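Local coordinates for protein Sqt1 (Chaetomium thermophilum, PDB 4ZOY) that probably acts as a WD-repeat chaperone in ribosome biogenesis, capturing its dedicated ribosomal protein client while that protein is still being translated, at residues 380-385 with 460-465; 87-92 with 109-114. All blocks are in the same frame, centred on the assembly; numbering follows the deposited sequence.

Contact 1 of 2, residues 380-385 with 460-465; sequences EFVKSP and FVQGET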
# COMPACT_ATOMS: atom_id res chain seq x y z
N GLU A 380 -4.51 1.03 7.34
CA GLU A 380 -5.47 1.04 6.23
C GLU A 380 -6.89 1.04 6.75
O GLU A 380 -7.25 0.21 7.59
CB GLU A 380 -5.25 -0.16 5.31
CG GLU A 380 -6.15 -0.15 4.07
CD GLU A 380 -6.01 -1.42 3.26
OE1 GLU A 380 -5.06 -1.53 2.45
OE2 GLU A 380 -6.85 -2.32 3.44
N PHE A 381 -7.71 1.98 6.27
CA PHE A 381 -9.10 2.05 6.70
C PHE A 381 -9.93 0.94 6.08
O PHE A 381 -9.75 0.57 4.92
CB PHE A 381 -9.72 3.40 6.33
CG PHE A 381 -9.27 4.51 7.21
CD1 PHE A 381 -9.95 4.82 8.37
CD2 PHE A 381 -8.15 5.26 6.88
CE1 PHE A 381 -9.53 5.85 9.21
CE2 PHE A 381 -7.72 6.30 7.71
CZ PHE A 381 -8.41 6.59 8.87
N VAL A 382 -10.85 0.41 6.88
CA VAL A 382 -11.86 -0.51 6.38
C VAL A 382 -12.83 0.27 5.49
O VAL A 382 -13.41 1.27 5.92
CB VAL A 382 -12.64 -1.19 7.52
CG1 VAL A 382 -13.68 -2.15 6.96
CG2 VAL A 382 -11.67 -1.92 8.45
N LYS A 383 -13.01 -0.20 4.26
CA LYS A 383 -13.80 0.54 3.27
C LYS A 383 -15.29 0.48 3.56
O LYS A 383 -15.99 1.50 3.48
CB LYS A 383 -13.51 0.01 1.87
CG LYS A 383 -12.08 0.29 1.44
CD LYS A 383 -11.90 0.25 -0.07
CE LYS A 383 -11.51 -1.13 -0.55
NZ LYS A 383 -11.19 -1.12 -2.01
N SER A 384 -15.78 -0.70 3.90
CA SER A 384 -17.21 -0.89 4.10
C SER A 384 -17.46 -1.76 5.31
O SER A 384 -17.81 -2.93 5.16
CB SER A 384 -17.85 -1.52 2.87
OG SER A 384 -17.63 -0.72 1.72
N PRO A 385 -17.28 -1.22 6.52
CA PRO A 385 -17.46 -2.05 7.71
C PRO A 385 -18.89 -2.57 7.81
O PRO A 385 -19.83 -1.91 7.35
CB PRO A 385 -17.14 -1.11 8.87
CG PRO A 385 -17.24 0.25 8.31
CD PRO A 385 -16.93 0.17 6.86
N PHE A 460 -0.72 -6.71 4.83
CA PHE A 460 -1.99 -7.40 4.91
C PHE A 460 -2.95 -6.89 3.85
O PHE A 460 -2.78 -5.80 3.29
CB PHE A 460 -2.63 -7.27 6.30
CG PHE A 460 -3.02 -5.86 6.67
CD1 PHE A 460 -4.27 -5.37 6.31
CD2 PHE A 460 -2.15 -5.05 7.37
CE1 PHE A 460 -4.64 -4.07 6.63
CE2 PHE A 460 -2.51 -3.75 7.70
CZ PHE A 460 -3.76 -3.27 7.33
N VAL A 461 -3.95 -7.71 3.56
CA VAL A 461 -5.15 -7.25 2.87
C VAL A 461 -6.37 -7.60 3.71
O VAL A 461 -6.31 -8.51 4.54
CB VAL A 461 -5.29 -7.87 1.47
CG1 VAL A 461 -4.16 -7.40 0.55
CG2 VAL A 461 -5.32 -9.40 1.55
N GLN A 462 -7.47 -6.90 3.51
CA GLN A 462 -8.65 -7.10 4.35
C GLN A 462 -9.96 -6.99 3.58
O GLN A 462 -11.02 -6.88 4.19
CB GLN A 462 -8.65 -6.11 5.51
CG GLN A 462 -8.71 -4.63 5.09
CD GLN A 462 -8.67 -3.68 6.27
OE1 GLN A 462 -9.04 -4.04 7.39
NE2 GLN A 462 -8.22 -2.46 6.02
N GLY A 463 -9.88 -7.03 2.26
CA GLY A 463 -11.09 -7.00 1.44
C GLY A 463 -11.86 -5.71 1.58
O GLY A 463 -11.34 -4.73 2.08
N GLU A 464 -13.11 -5.71 1.15
CA GLU A 464 -13.93 -4.51 1.25
C GLU A 464 -14.48 -4.29 2.66
O GLU A 464 -14.60 -3.16 3.12
CB GLU A 464 -15.10 -4.59 0.26
CG GLU A 464 -14.68 -4.42 -1.19
CD GLU A 464 -14.30 -2.99 -1.51
OE1 GLU A 464 -14.80 -2.07 -0.83
OE2 GLU A 464 -13.48 -2.80 -2.44
N THR A 465 -14.79 -5.38 3.36
CA THR A 465 -15.49 -5.27 4.63
C THR A 465 -14.62 -5.39 5.86
O THR A 465 -15.08 -5.16 6.96
CB THR A 465 -16.58 -6.35 4.77
OG1 THR A 465 -15.95 -7.64 4.78
CG2 THR A 465 -17.58 -6.26 3.61
O HOH W 1 -6.94 -4.54 1.94
O HOH W 2 -11.35 -2.47 3.61

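Contact 2 of 2, residues 87-92 with 109-114; sequences GHTDSI and GMDGRM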
# COMPACT_ATOMS: atom_id res chain seq x y z
N GLY A 87 10.17 -17.46 -11.62
CA GLY A 87 10.86 -16.63 -12.58
C GLY A 87 11.62 -15.46 -11.99
O GLY A 87 12.44 -14.84 -12.67
N HIS A 88 11.36 -15.14 -10.73
CA HIS A 88 12.11 -14.08 -10.08
C HIS A 88 13.39 -14.63 -9.48
O HIS A 88 13.37 -15.62 -8.74
CB HIS A 88 11.26 -13.38 -9.02
CG HIS A 88 10.18 -12.52 -9.59
ND1 HIS A 88 10.40 -11.23 -10.03
CD2 HIS A 88 8.86 -12.76 -9.78
CE1 HIS A 88 9.27 -10.72 -10.48
NE2 HIS A 88 8.32 -11.63 -10.34
N THR A 89 14.51 -13.98 -9.80
CA THR A 89 15.82 -14.44 -9.38
C THR A 89 16.26 -13.73 -8.10
O THR A 89 17.36 -13.94 -7.59
CB THR A 89 16.86 -14.22 -10.49
OG1 THR A 89 16.84 -12.85 -10.91
CG2 THR A 89 16.55 -15.11 -11.68
N ASP A 90 15.37 -12.89 -7.59
CA ASP A 90 15.58 -12.23 -6.31
C ASP A 90 14.19 -12.05 -5.73
O ASP A 90 13.21 -12.35 -6.41
CB ASP A 90 16.31 -10.89 -6.48
CG ASP A 90 17.02 -10.43 -5.21
OD1 ASP A 90 16.72 -10.95 -4.12
OD2 ASP A 90 17.88 -9.53 -5.32
N SER A 91 14.10 -11.57 -4.50
CA SER A 91 12.82 -11.51 -3.77
C SER A 91 11.69 -10.83 -4.52
O SER A 91 11.89 -9.80 -5.14
CB SER A 91 13.01 -10.78 -2.44
OG SER A 91 14.08 -11.36 -1.71
N ILE A 92 10.50 -11.41 -4.44
CA ILE A 92 9.31 -10.66 -4.89
C ILE A 92 9.00 -9.60 -3.84
O ILE A 92 8.86 -9.91 -2.66
CB ILE A 92 8.09 -11.56 -5.10
CG1 ILE A 92 8.37 -12.56 -6.23
CG2 ILE A 92 6.87 -10.69 -5.43
CD1 ILE A 92 7.21 -13.48 -6.57
N GLY A 109 9.95 -7.71 -8.69
CA GLY A 109 11.02 -8.21 -7.84
C GLY A 109 12.17 -7.26 -7.55
O GLY A 109 12.33 -6.22 -8.19
N MET A 110 12.98 -7.66 -6.58
CA MET A 110 14.24 -7.02 -6.28
C MET A 110 15.25 -7.29 -7.40
O MET A 110 16.37 -6.77 -7.38
CB MET A 110 14.78 -7.51 -4.94
CG MET A 110 13.91 -7.11 -3.76
SD MET A 110 13.93 -5.32 -3.55
CE MET A 110 15.66 -5.06 -3.18
N ASP A 111 14.84 -8.09 -8.37
CA ASP A 111 15.60 -8.31 -9.59
C ASP A 111 15.18 -7.34 -10.69
O ASP A 111 15.73 -7.35 -11.79
CB ASP A 111 15.45 -9.76 -10.08
CG ASP A 111 13.99 -10.21 -10.21
OD1 ASP A 111 13.06 -9.39 -10.06
OD2 ASP A 111 13.77 -11.41 -10.49
N GLY A 112 14.19 -6.49 -10.40
CA GLY A 112 13.71 -5.53 -11.37
C GLY A 112 12.73 -6.11 -12.37
O GLY A 112 12.20 -5.39 -13.23
N ARG A 113 12.48 -7.41 -12.28
CA ARG A 113 11.54 -8.05 -13.19
C ARG A 113 10.10 -7.74 -12.83
O ARG A 113 9.70 -7.85 -11.67
CB ARG A 113 11.74 -9.57 -13.21
CG ARG A 113 13.10 -10.02 -13.68
CD ARG A 113 13.20 -11.53 -13.64
NE ARG A 113 14.57 -11.97 -13.40
CZ ARG A 113 15.45 -12.23 -14.37
NH1 ARG A 113 15.09 -12.09 -15.64
NH2 ARG A 113 16.68 -12.62 -14.07
N MET A 114 9.33 -7.36 -13.84
CA MET A 114 7.89 -7.25 -13.72
C MET A 114 7.26 -8.36 -14.56
O MET A 114 7.36 -8.36 -15.78
CB MET A 114 7.39 -5.87 -14.19
CG MET A 114 5.90 -5.70 -14.03
SD MET A 114 5.23 -4.12 -14.62
CE MET A 114 5.40 -4.32 -16.41
O HOH W 3 18.81 -8.92 -7.79

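Contact 1 of 2, residues 380-385 with 460-465
Gln462 NE2 donates twice to Glu380: to OE2 of its carboxylate at 2.9 Å and to its backbone O at 3.2 Å. Both acceptors lie close to the amide plane of Gln462 and in different directions from NE2, one for each N-H. The carboxylate is approached on its anti side, somewhat out of its plane, the backbone carbonyl from well above its plane. The Gln462 chain reaches across because CG sits between the backbone N and the carbonyl carbon (chi1 61°) and the rest runs extended, alongside Glu380 but pointing the other way. The amide's other end is anchored too, with OE1 accepting from Thr396 OG1 on strand 394-399. A leucine in place of Gln462 would probably leave the Glu380 carboxylate and its backbone O without their amide donor, and Thr396 without its acceptor.

One water also donates to Glu380 OE2 and accepts from Gln462 N, tying the carboxylate to the backbone opposite. Beside this pair, Glu380 CB rests 4.0 Å from Phe460 CZ, while Val382 CG1 packs 3.3 Å from Thr465 O. Farther along, Ser384 N donates to Glu464 O at 2.8 Å. Lys383, bent at chi3 (-92°), swings NZ to within 2.9 Å of Glu464 OE2, forming a salt bridge from above the carboxylate plane.

Strands 376-381 and 457-461 are the innermost strands of neighbouring propeller blades, and the contact joins their ends and the turns that follow. Its chemistry is mostly polar: a buried amide pairs with a carboxylate and a carbonyl, whereas the salt bridge is made by two solvent-exposed side chains, where solvent would probably weaken its pull.

Contact 2 of 2, residues 87-92 with 109-114
Asp111 sets its carboxylate against the backbone of residues 88-89, with OD2 3.2 Å from His88 CA and taking a 2.8 Å hydrogen bond from Thr89 N. The other oxygen, OD1, receives His88 ND1 at 3.2 Å in a nearly straight bond (170°), through its syn lone pair and in the plane of the imidazole. OD1 also accepts from Arg113 N at 3.0 Å, from above the carboxylate plane, closing an Asx turn. The carboxylate is put in reach of all three donors by a chi1 of 52°, which sets CG between the backbone N and the carbonyl carbon.

This is the histidine-aspartate pairing of a WD repeat: the imidazole comes from the loop entering the blade, the aspartate from the type I turn Gly109-Gly112 between strands 104-109 and 114-120. His88 NE2 reaches on to Ser107 OG, giving an Asp-His-Ser relay that matches three members of the WD-repeat tetrad.

Gly109 lies close by the histidine, its N 3.6 Å from His88 CE1, where a CB would run into both His88 ND1 and Asp111 OD1. At the exposed Thr89, Arg113 NH2 meets OG1 edge-on at 3.2 Å, in the guanidinium plane, while NH1 makes a salt bridge to Glu135. Met110 N closes the other end with a 2.8 Å bond to Ser91 O, where Asp90 CG also lies against Met110 CB.

The two contacts sit on opposite sides of the chain's centre, with centres 28 Å apart and nearest atoms about 13 Å apart, so neither touches the other. Contact 2 comes first along the chain and is local: residues 87-92 lead from strand 83-85, outermost in the preceding blade, into strand 92-97, and meet a turn in the same sheet. Contact 1 comes later and spans two sheets, that of strand 376-381 and the closing sheet in which strand 9-11 from the N-terminus pairs with strand 478-482. One contact thus ties a blade's loops together, and the other joins adjacent blades of the eight-sheet propeller.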